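Side-chain contacts in ketol-acid reductoisomerase (PDB 4XDY), which catalyses the magnesium-dependent methyl migration and NADH-linked reduction of (S)-2-acetolactate to (R)-2,3-dihydroxy-isovalerate in the biosynthesis of branched-chain amino acids: residues A[299-302]-A[303-306]; A[281-284]-A[285-289]; A[140-143]-A[144-147]; A[190-193]-A[194-198]. All coordinates share one frame; numbering follows the deposited sequence. Where two conformers were deposited one is given.

Contact 1: A[299-302]-A[303-306]; sequences YKRG and IPFL
Arg301 and Pro304 meet across the bend between two consecutive helices, the aliphatic part of the arginine crossing the proline ring at about a right angle. The closest side-chain touch is CD of Arg301 on CG of Pro304, 3.9 Å, with Arg301 CG nearly as close to the same ring corner. The arginine chain starts anti to the backbone N (chi1 -158°), runs past the proline and then bends at chi3, which carries the guanidinium off the ring. On another side of the turn, Ile303 sends its CG2 methyl to the edge of the Tyr299 ring, near the ring plane, 4.5 Å from CD1; the firmer touch is on the tyrosine backbone, 3.7 Å from CG2 to CA of Tyr299. The other branch of Ile303, CG1, is wedged against the peptide behind it, 3.1 Å from Gly302 O. Gly302 ends the first helix in a Schellman motif, its positive phi turning the chain and its N hydrogen-bonded to Tyr299 O at 3.0 Å. Ile303 then takes the N-cap position of the next helix. Helix 290-300 thus hands over directly to helix 304-315, Ile303 resting back on Trp295, Tyr299 touching Glu88 and Val89 near the cofactor, and Phe305 packing on Trp264 of the second subunit.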
loop_
_atom_site.group_PDB
_atom_site.type_symbol
_atom_site.label_atom_id
_atom_site.label_comp_id
_atom_site.label_asym_id
_atom_site.label_seq_id
_atom_site.Cartn_x
_atom_site.Cartn_y
_atom_site.Cartn_z
ATOM N N TYR A 299 -25.932 -3.383 14.005
ATOM C CA TYR A 299 -25.917 -2.263 14.921
ATOM C C TYR A 299 -27.038 -2.364 15.962
ATOM O O TYR A 299 -26.785 -2.119 17.121
ATOM C CB TYR A 299 -26.043 -0.934 14.112
ATOM C CG TYR A 299 -26.317 0.251 15.057
ATOM C CD1 TYR A 299 -25.352 0.668 15.915
ATOM C CD2 TYR A 299 -27.546 0.920 15.024
ATOM C CE1 TYR A 299 -25.587 1.728 16.800
ATOM C CE2 TYR A 299 -27.801 1.952 15.893
ATOM C CZ TYR A 299 -26.812 2.351 16.760
ATOM O OH TYR A 299 -27.055 3.401 17.597
ATOM N N LYS A 300 -28.233 -2.640 15.505
ATOM C CA LYS A 300 -29.455 -2.785 16.417
ATOM C C LYS A 300 -29.249 -3.832 17.469
ATOM O O LYS A 300 -29.702 -3.661 18.587
ATOM C CB LYS A 300 -30.670 -3.160 15.594
ATOM C CG LYS A 300 -31.191 -1.951 14.862
ATOM C CD LYS A 300 -32.490 -2.290 14.124
ATOM C CE LYS A 300 -33.158 -0.986 13.694
ATOM N NZ LYS A 300 -33.960 -1.144 12.451
ATOM N N ARG A 301 -28.503 -4.888 17.129
ATOM C CA ARG A 301 -28.114 -5.962 18.035
ATOM C C ARG A 301 -26.958 -5.671 18.969
ATOM O O ARG A 301 -26.651 -6.503 19.788
ATOM C CB ARG A 301 -27.717 -7.157 17.084
ATOM C CG ARG A 301 -27.738 -8.513 17.613
ATOM C CD ARG A 301 -27.383 -9.442 16.483
ATOM N NE ARG A 301 -28.539 -9.756 15.749
ATOM C CZ ARG A 301 -29.228 -10.915 15.872
ATOM N NH1 ARG A 301 -28.866 -11.896 16.695
ATOM N NH2 ARG A 301 -30.310 -11.090 15.129
ATOM N N GLY A 302 -26.306 -4.486 18.929
ATOM C CA GLY A 302 -25.157 -4.166 19.765
ATOM C C GLY A 302 -23.789 -4.582 19.215
ATOM O O GLY A 302 -22.823 -4.860 19.955
ATOM N N ILE A 303 -23.757 -4.654 17.887
ATOM C CA ILE A 303 -22.497 -4.960 17.126
ATOM C C ILE A 303 -21.696 -6.187 17.639
ATOM O O ILE A 303 -20.491 -6.164 17.735
ATOM C CB ILE A 303 -21.593 -3.717 16.891
ATOM C CG1 ILE A 303 -21.020 -3.114 18.152
ATOM C CG2 ILE A 303 -22.391 -2.670 16.100
ATOM C CD1 ILE A 303 -19.759 -2.312 17.930
ATOM N N PRO A 304 -22.391 -7.246 18.013
ATOM C CA PRO A 304 -21.591 -8.377 18.573
ATOM C C PRO A 304 -20.550 -9.020 17.618
ATOM O O PRO A 304 -19.490 -9.458 18.073
ATOM C CB PRO A 304 -22.679 -9.407 18.895
ATOM C CG PRO A 304 -23.791 -9.116 17.943
ATOM C CD PRO A 304 -23.799 -7.596 17.856
ATOM N N PHE A 305 -20.866 -9.068 16.327
ATOM C CA PHE A 305 -19.905 -9.600 15.338
ATOM C C PHE A 305 -18.704 -8.691 15.187
ATOM O O PHE A 305 -17.568 -9.146 15.161
ATOM C CB PHE A 305 -20.588 -9.853 13.995
ATOM C CG PHE A 305 -19.632 -10.266 12.897
ATOM C CD1 PHE A 305 -19.194 -11.573 12.802
ATOM C CD2 PHE A 305 -19.124 -9.351 11.997
ATOM C CE1 PHE A 305 -18.286 -11.974 11.833
ATOM C CE2 PHE A 305 -18.265 -9.784 10.968
ATOM C CZ PHE A 305 -17.833 -11.074 10.908
ATOM N N LEU A 306 -18.947 -7.360 15.143
ATOM C CA LEU A 306 -17.850 -6.454 15.040
ATOM C C LEU A 306 -16.987 -6.486 16.311
ATOM O O LEU A 306 -15.801 -6.490 16.225
ATOM C CB LEU A 306 -18.381 -5.029 14.661
ATOM C CG LEU A 306 -17.415 -3.872 14.473
ATOM C CD1 LEU A 306 -16.392 -4.262 13.409
ATOM C CD2 LEU A 306 -18.288 -2.652 14.097
#

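Contact 2: A[281-284]-A[285-289]; sequences EALK and RVENG
Leu283 and Glu287, one turn apart, cross with the carboxylate end of the glutamate lying against the leucine branch point: Leu283 CG is 3.9 Å from Glu287 CD. With CG placed anti to its own carbonyl carbon (chi1 -70°) and the rest extended, Glu287 reaches back along the helix, and its OE2 is hydrogen-bonded to Tyr223 OH of the second subunit. The main-chain polar atoms are paired in regular helical fashion. Arg285 N donates to Glu281 O, Val286 N to Ala282 O at 3.0 Å, and Glu287 N to Leu283 O at 2.9 Å with an N-H...O angle of 159°. The last bond, Asn288 N to Lys284 O, is as short at 2.9 Å but more bent, 133°, as the helix runs out. The Asn288 amide carbon sits close over that same carbonyl oxygen, 3.1 Å from CG to Lys284 O, while ND2 lies 3.9 Å from Lys284 CG. Asn288 OD1 accepts from Glu290 N, an Asx turn. In the conformer given, Arg285 turns its guanidinium forward into two salt bridges, NE to Glu290 OE1 and NH2 to Glu294 OE2, linking this helix to the next. The arrangement is a helix-to-helix junction of the knotted C-terminal domain: Asn288 leaves helical geometry after helix 273-287, and Gly289 takes the N-cap position of helix 290-300.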
loop_
_atom_site.group_PDB
_atom_site.type_symbol
_atom_site.label_atom_id
_atom_site.label_comp_id
_atom_site.label_asym_id
_atom_site.label_seq_id
_atom_site.Cartn_x
_atom_site.Cartn_y
_atom_site.Cartn_z
ATOM N N GLU A 281 -20.873 -11.099 -6.635
ATOM C CA GLU A 281 -21.918 -11.437 -5.668
ATOM C C GLU A 281 -21.989 -10.416 -4.521
ATOM O O GLU A 281 -23.090 -10.018 -4.087
ATOM C CB GLU A 281 -21.785 -12.886 -5.125
ATOM C CG GLU A 281 -21.978 -13.914 -6.261
ATOM C CD GLU A 281 -21.445 -15.364 -6.001
ATOM O OE1 GLU A 281 -21.031 -15.672 -4.854
ATOM O OE2 GLU A 281 -21.414 -16.174 -6.982
ATOM N N ALA A 282 -20.829 -10.004 -4.020
ATOM C CA ALA A 282 -20.754 -8.988 -2.963
ATOM C C ALA A 282 -21.316 -7.612 -3.469
ATOM O O ALA A 282 -22.058 -6.881 -2.743
ATOM C CB ALA A 282 -19.331 -8.847 -2.415
ATOM N N LEU A 283 -20.970 -7.270 -4.699
ATOM C CA LEU A 283 -21.485 -6.025 -5.285
ATOM C C LEU A 283 -23.011 -6.093 -5.386
ATOM O O LEU A 283 -23.706 -5.087 -5.122
ATOM C CB LEU A 283 -20.901 -5.789 -6.673
ATOM C CG LEU A 283 -21.358 -4.515 -7.401
ATOM C CD1 LEU A 283 -21.125 -3.253 -6.534
ATOM C CD2 LEU A 283 -20.751 -4.367 -8.791
ATOM N N LYS A 284 -23.547 -7.262 -5.732
ATOM C CA LYS A 284 -25.022 -7.388 -5.872
ATOM C C LYS A 284 -25.687 -7.172 -4.512
ATOM O O LYS A 284 -26.730 -6.499 -4.420
ATOM C CB LYS A 284 -25.376 -8.796 -6.362
ATOM C CG LYS A 284 -26.876 -9.077 -6.417
ATOM C CD LYS A 284 -27.052 -10.571 -6.771
ATOM C CE LYS A 284 -28.514 -10.988 -6.954
ATOM N NZ LYS A 284 -28.604 -12.201 -7.832
ATOM N N ARG A 285 -25.082 -7.696 -3.443
ATOM C CA ARG A 285 -25.663 -7.491 -2.126
ATOM C C ARG A 285 -25.535 -6.082 -1.639
ATOM O O ARG A 285 -26.300 -5.635 -0.824
ATOM C CB ARG A 285 -25.096 -8.475 -1.114
ATOM C CG ARG A 285 -25.338 -9.950 -1.500
ATOM C CD ARG A 285 -24.738 -10.872 -0.434
ATOM N NE ARG A 285 -25.765 -11.048 0.587
ATOM C CZ ARG A 285 -25.815 -10.480 1.783
ATOM N NH1 ARG A 285 -24.839 -9.704 2.274
ATOM N NH2 ARG A 285 -26.884 -10.762 2.518
ATOM N N VAL A 286 -24.532 -5.367 -2.127
ATOM C CA VAL A 286 -24.447 -3.966 -1.832
ATOM C C VAL A 286 -25.575 -3.181 -2.587
ATOM O O VAL A 286 -26.203 -2.294 -1.985
ATOM C CB VAL A 286 -23.057 -3.489 -2.272
ATOM C CG1 VAL A 286 -22.999 -2.040 -2.621
ATOM C CG2 VAL A 286 -22.048 -3.830 -1.192
ATOM N N GLU A 287 -25.715 -3.464 -3.891
ATOM C CA GLU A 287 -26.648 -2.713 -4.754
ATOM C C GLU A 287 -28.118 -2.994 -4.339
ATOM O O GLU A 287 -28.967 -2.120 -4.580
ATOM C CB GLU A 287 -26.408 -3.047 -6.196
ATOM C CG GLU A 287 -25.074 -2.465 -6.697
ATOM C CD GLU A 287 -24.754 -2.806 -8.158
ATOM O OE1 GLU A 287 -25.263 -3.808 -8.612
ATOM O OE2 GLU A 287 -24.008 -2.092 -8.861
ATOM N N ASN A 288 -28.421 -4.168 -3.785
ATOM C CA ASN A 288 -29.855 -4.568 -3.603
ATOM C C ASN A 288 -30.373 -4.407 -2.179
ATOM O O ASN A 288 -31.505 -4.731 -1.885
ATOM C CB ASN A 288 -30.079 -5.985 -4.136
ATOM C CG ASN A 288 -29.504 -7.055 -3.222
ATOM O OD1 ASN A 288 -29.039 -6.823 -2.080
ATOM N ND2 ASN A 288 -29.569 -8.271 -3.726
ATOM N N GLY A 289 -29.567 -3.813 -1.304
ATOM C CA GLY A 289 -29.975 -3.502 0.025
ATOM C C GLY A 289 -29.749 -4.640 1.062
ATOM O O GLY A 289 -29.847 -4.378 2.225
#

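Contact 3: A[140-143]-A[144-147]; sequences EERK and AYLE
The final turns of helix 138-146, in the Rossmann domain that binds the dinucleotide, bring Arg142 against both Tyr145 and Leu146. Leu146 lays its CD2 methyl over one face of the guanidinium, 3.6 Å above the plane and displaced toward the rim, while CD1 approaches NE at 3.9 Å. Tyr145 meets the same group obliquely: NH1 of Arg142 stands 3.5 Å from Tyr145 CD1, with the two planes 34° apart. A bend at chi2 (66°) turns the arginine along the helix toward both partners. Its charge is answered outside, NH2 forming a salt bridge with Asp37 on helix 26-37. Tyr145 OH in turn is hydrogen-bonded to Ser38 OG, and its ring stacks with that of His177. On a more exposed side, Lys143 and Glu147 run side by side; the lysine curls at chi3 and chi4 until NZ donates to Glu147 OE2 at 3.0 Å, from the syn side but 34° out of the carboxylate plane. Beneath them, Glu147 N closes on Lys143 O at 2.8 Å, and Leu146 N on Arg142 O at 3.0 Å. Glu141, pointing elsewhere, bonds through OE1 to Gln27, an NAD-binding residue. The i to i+4 lysine-glutamate salt bridge is a common helix-surface pair, while the face with Arg142 and Tyr145 docks this helix on helix 26-37 of the Rossmann fold.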
loop_
_atom_site.group_PDB
_atom_site.type_symbol
_atom_site.label_atom_id
_atom_site.label_comp_id
_atom_site.label_asym_id
_atom_site.label_seq_id
_atom_site.Cartn_x
_atom_site.Cartn_y
_atom_site.Cartn_z
ATOM N N GLU A 140 -5.107 10.408 6.241
ATOM C CA GLU A 140 -4.228 10.499 5.067
ATOM C C GLU A 140 -4.714 11.664 4.158
ATOM O O GLU A 140 -3.913 12.320 3.544
ATOM C CB GLU A 140 -4.208 9.163 4.322
ATOM C CG GLU A 140 -3.805 7.996 5.237
ATOM C CD GLU A 140 -2.673 8.353 6.186
ATOM O OE1 GLU A 140 -1.550 8.476 5.656
ATOM O OE2 GLU A 140 -2.891 8.469 7.446
ATOM N N GLU A 141 -5.995 11.946 4.226
ATOM C CA GLU A 141 -6.645 13.136 3.629
ATOM C C GLU A 141 -6.065 14.431 4.205
ATOM O O GLU A 141 -5.658 15.360 3.448
ATOM C CB GLU A 141 -8.146 13.067 3.883
ATOM C CG GLU A 141 -8.941 14.290 3.473
ATOM C CD GLU A 141 -10.390 14.206 3.904
ATOM O OE1 GLU A 141 -10.823 13.112 4.330
ATOM O OE2 GLU A 141 -11.097 15.238 3.831
ATOM N N ARG A 142 -5.933 14.479 5.525
ATOM C CA ARG A 142 -5.355 15.630 6.146
ATOM C C ARG A 142 -3.879 15.843 5.796
ATOM O O ARG A 142 -3.492 16.926 5.418
ATOM C CB ARG A 142 -5.551 15.549 7.663
ATOM C CG ARG A 142 -4.834 16.705 8.402
ATOM C CD ARG A 142 -5.489 18.031 8.022
ATOM N NE ARG A 142 -5.034 19.105 8.937
ATOM C CZ ARG A 142 -5.043 20.408 8.638
ATOM N NH1 ARG A 142 -5.392 20.818 7.439
ATOM N NH2 ARG A 142 -4.598 21.292 9.538
ATOM N N LYS A 143 -3.118 14.759 5.761
ATOM C CA LYS A 143 -1.750 14.765 5.350
ATOM C C LYS A 143 -1.576 15.230 3.952
ATOM O O LYS A 143 -0.657 16.060 3.673
ATOM C CB LYS A 143 -1.123 13.392 5.487
ATOM C CG LYS A 143 -0.727 13.017 6.904
ATOM C CD LYS A 143 -0.011 11.660 6.906
ATOM C CE LYS A 143 1.390 11.785 6.308
ATOM N NZ LYS A 143 1.479 11.677 4.832
ATOM N N ALA A 144 -2.412 14.708 3.040
ATOM C CA ALA A 144 -2.333 15.160 1.657
ATOM C C ALA A 144 -2.526 16.681 1.557
ATOM O O ALA A 144 -1.798 17.371 0.783
ATOM C CB ALA A 144 -3.369 14.416 0.765
ATOM N N TYR A 145 -3.492 17.209 2.307
ATOM C CA TYR A 145 -3.779 18.629 2.254
ATOM C C TYR A 145 -2.553 19.427 2.771
ATOM O O TYR A 145 -2.098 20.373 2.120
ATOM C CB TYR A 145 -4.998 18.925 3.118
ATOM C CG TYR A 145 -5.358 20.374 3.237
ATOM C CD1 TYR A 145 -4.644 21.215 4.086
ATOM C CD2 TYR A 145 -6.359 20.921 2.502
ATOM C CE1 TYR A 145 -4.947 22.589 4.180
ATOM C CE2 TYR A 145 -6.677 22.269 2.584
ATOM C CZ TYR A 145 -5.965 23.092 3.473
ATOM O OH TYR A 145 -6.311 24.441 3.576
ATOM N N LEU A 146 -1.973 18.945 3.856
ATOM C CA LEU A 146 -0.816 19.638 4.481
ATOM C C LEU A 146 0.396 19.533 3.576
ATOM O O LEU A 146 1.238 20.416 3.591
ATOM C CB LEU A 146 -0.512 19.042 5.829
ATOM C CG LEU A 146 -1.575 19.457 6.893
ATOM C CD1 LEU A 146 -1.239 18.747 8.193
ATOM C CD2 LEU A 146 -1.674 20.989 7.072
ATOM N N GLU A 147 0.472 18.472 2.766
ATOM C CA GLU A 147 1.541 18.326 1.799
ATOM C C GLU A 147 1.403 19.100 0.497
ATOM O O GLU A 147 2.275 18.959 -0.350
ATOM C CB GLU A 147 1.765 16.842 1.483
ATOM C CG GLU A 147 2.522 16.129 2.608
ATOM C CD GLU A 147 2.399 14.619 2.545
ATOM O OE1 GLU A 147 1.806 14.114 1.563
ATOM O OE2 GLU A 147 2.860 13.942 3.479
#

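Contact 4: A[190-193]-A[194-198]; sequences QETY and EDLFG. With MG (magnesium ion), chain D; MG (magnesium ion), chain C; HIO (N-hydroxy-N-isopropyloxamic acid), chain H.
Glu191 O accepts Asp195 N at 2.9 Å in the run of i to i+4 bonds that makes 190-198 a regular stretch of helix 188-203. This helix, in the knotted C-terminal domain, carries Asp195 into the two-magnesium site of the reductoisomerase. Glu191 and Asp195 lie side by side and point the same way, their carboxylate planes 30° apart, and Glu191 OE2 presses on Asp195 CB at 3.4 Å. Glu194 crosses Glu191 obliquely with its carboxylate turned 77° from the other; OE1 of Glu194 stops 4.1 Å from Glu191 OE2. Lys135 lies between these acids, forming salt bridges with both oxygens and a hydrogen bond to Asp195 OD1, which probably eases the crowding of negative charge. Glu191 OE1 is also held by Gly113 N and by His112, the predicted active-site residue. On another flank, Thr192 CG2 and Leu196 CD1 touch at 4.0 Å. With CG anti to the backbone N (chi1 -173°), Asp195 carries its carboxylate out between the metals, which the inhibitor N-hydroxy-N-isopropyloxamic acid also bridges through O2; Glu199 completes the shell of the magnesium ion held by OD2. Asp195 OD1 binds one magnesium ion at 2.0 Å and OD2 the other at 2.1 Å.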
loop_
_atom_site.group_PDB
_atom_site.type_symbol
_atom_site.label_atom_id
_atom_site.label_comp_id
_atom_site.label_asym_id
_atom_site.label_seq_id
_atom_site.Cartn_x
_atom_site.Cartn_y
_atom_site.Cartn_z
ATOM N N GLN A 190 -24.667 5.781 -6.599
ATOM C CA GLN A 190 -23.407 5.329 -7.140
ATOM C C GLN A 190 -22.264 5.327 -6.166
ATOM O O GLN A 190 -21.509 4.376 -6.121
ATOM C CB GLN A 190 -22.947 6.093 -8.372
ATOM C CG GLN A 190 -23.751 5.909 -9.641
ATOM C CD GLN A 190 -23.122 6.830 -10.670
ATOM O OE1 GLN A 190 -23.396 8.023 -10.665
ATOM N NE2 GLN A 190 -22.162 6.308 -11.431
ATOM N N GLU A 191 -22.085 6.431 -5.469
ATOM C CA GLU A 191 -21.085 6.507 -4.410
ATOM C C GLU A 191 -21.268 5.427 -3.387
ATOM O O GLU A 191 -20.302 4.743 -3.049
ATOM C CB GLU A 191 -21.072 7.839 -3.694
ATOM C CG GLU A 191 -19.812 8.007 -2.835
ATOM C CD GLU A 191 -19.874 7.416 -1.402
ATOM O OE1 GLU A 191 -20.975 7.153 -0.900
ATOM O OE2 GLU A 191 -18.762 7.256 -0.889
ATOM N N THR A 192 -22.512 5.188 -2.969
ATOM C CA THR A 192 -22.759 4.305 -1.885
ATOM C C THR A 192 -22.289 2.915 -2.280
ATOM O O THR A 192 -21.594 2.209 -1.540
ATOM C CB THR A 192 -24.246 4.253 -1.545
ATOM O OG1 THR A 192 -24.692 5.578 -1.129
ATOM C CG2 THR A 192 -24.465 3.264 -0.432
ATOM N N TYR A 193 -22.669 2.503 -3.490
ATOM C CA TYR A 193 -22.371 1.139 -3.889
ATOM C C TYR A 193 -20.928 0.892 -4.179
ATOM O O TYR A 193 -20.366 -0.140 -3.729
ATOM C CB TYR A 193 -23.215 0.751 -5.122
ATOM C CG TYR A 193 -24.704 0.952 -5.002
ATOM C CD1 TYR A 193 -25.381 0.778 -3.808
ATOM C CD2 TYR A 193 -25.451 1.264 -6.141
ATOM C CE1 TYR A 193 -26.761 0.968 -3.703
ATOM C CE2 TYR A 193 -26.837 1.446 -6.057
ATOM C CZ TYR A 193 -27.505 1.270 -4.864
ATOM O OH TYR A 193 -28.855 1.441 -4.763
ATOM N N GLU A 194 -20.282 1.805 -4.861
ATOM C CA GLU A 194 -18.854 1.625 -5.221
ATOM C C GLU A 194 -18.016 1.642 -3.942
ATOM O O GLU A 194 -17.050 0.911 -3.816
ATOM C CB GLU A 194 -18.376 2.649 -6.230
ATOM C CG GLU A 194 -18.318 4.087 -5.773
ATOM C CD GLU A 194 -17.113 4.421 -4.944
ATOM O OE1 GLU A 194 -17.169 5.460 -4.230
ATOM O OE2 GLU A 194 -16.036 3.719 -5.082
ATOM N N ASP A 195 -18.418 2.513 -3.024
ATOM C CA ASP A 195 -17.665 2.722 -1.756
ATOM C C ASP A 195 -17.719 1.459 -0.891
ATOM O O ASP A 195 -16.706 0.988 -0.416
ATOM C CB ASP A 195 -18.230 3.902 -0.998
ATOM C CG ASP A 195 -17.373 4.252 0.214
ATOM O OD1 ASP A 195 -16.299 4.849 0.001
ATOM O OD2 ASP A 195 -17.774 3.809 1.318
ATOM N N LEU A 196 -18.912 0.970 -0.696
ATOM C CA LEU A 196 -19.141 -0.257 0.055
ATOM C C LEU A 196 -18.400 -1.418 -0.585
ATOM O O LEU A 196 -17.655 -2.128 0.085
ATOM C CB LEU A 196 -20.595 -0.533 0.170
ATOM C CG LEU A 196 -21.438 0.365 1.086
ATOM C CD1 LEU A 196 -22.880 -0.055 1.015
ATOM C CD2 LEU A 196 -21.025 0.316 2.557
ATOM N N PHE A 197 -18.520 -1.528 -1.918
ATOM C CA PHE A 197 -17.789 -2.583 -2.618
ATOM C C PHE A 197 -16.295 -2.501 -2.414
ATOM O O PHE A 197 -15.636 -3.511 -2.100
ATOM C CB PHE A 197 -18.079 -2.513 -4.140
ATOM C CG PHE A 197 -17.263 -3.467 -4.915
ATOM C CD1 PHE A 197 -17.622 -4.794 -4.958
ATOM C CD2 PHE A 197 -16.117 -3.074 -5.538
ATOM C CE1 PHE A 197 -16.851 -5.702 -5.708
ATOM C CE2 PHE A 197 -15.289 -3.990 -6.230
ATOM C CZ PHE A 197 -15.677 -5.318 -6.317
ATOM N N GLY A 198 -15.748 -1.317 -2.607
ATOM C CA GLY A 198 -14.296 -1.104 -2.555
ATOM C C GLY A 198 -13.744 -1.453 -1.174
ATOM O O GLY A 198 -12.752 -2.131 -1.053
HETATM MG MG MG D . -14.470 4.796 0.830
HETATM MG MG MG C . -16.990 3.747 3.227
HETATM C C1 HIO H . -14.796 4.147 4.982
HETATM O O11 HIO H . -16.020 3.855 5.030
HETATM O O12 HIO H . -13.990 4.351 5.947
HETATM C C2 HIO H . -14.356 4.357 3.532
HETATM O O2 HIO H . -15.259 4.528 2.672
HETATM N N3 HIO H . -13.104 4.245 3.130
HETATM O O3 HIO H . -12.724 4.800 1.830
HETATM C C4 HIO H . -12.061 3.669 3.922
HETATM C C41 HIO H . -11.316 2.633 3.071
HETATM C C42 HIO H . -11.192 4.831 4.387
HETATM O O HOH W 1 -14.449 2.725 0.417
HETATM O O HOH W 2 -18.683 2.841 4.016
HETATM O O HOH W 3 -17.839 5.708 3.562
HETATM O O HOH W 4 -14.882 6.947 0.951
HETATM O O HOH W 5 -13.563 5.153 -1.122
#

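In the fold
From the N terminus, contact 3 comes first, at the end of helix 138-146 in the Rossmann domain; the chain then passes into the C-terminal domain for contact 4, contact 2 and finally contact 1. All four are local and follow in series, so none nests within or crosses another, and none closes a long loop. Contacts 4 and 2 do touch, their centres 10 Å apart: Val286 and Leu283 of helix 273-287 pack on Tyr193, Leu196 and Phe197 of the metal-bearing helix. Contact 2 leads through helix 290-300 to contact 1, about 21 Å away between centres. Contact 3 stands apart, on the opposite side of the chain's centre from the others.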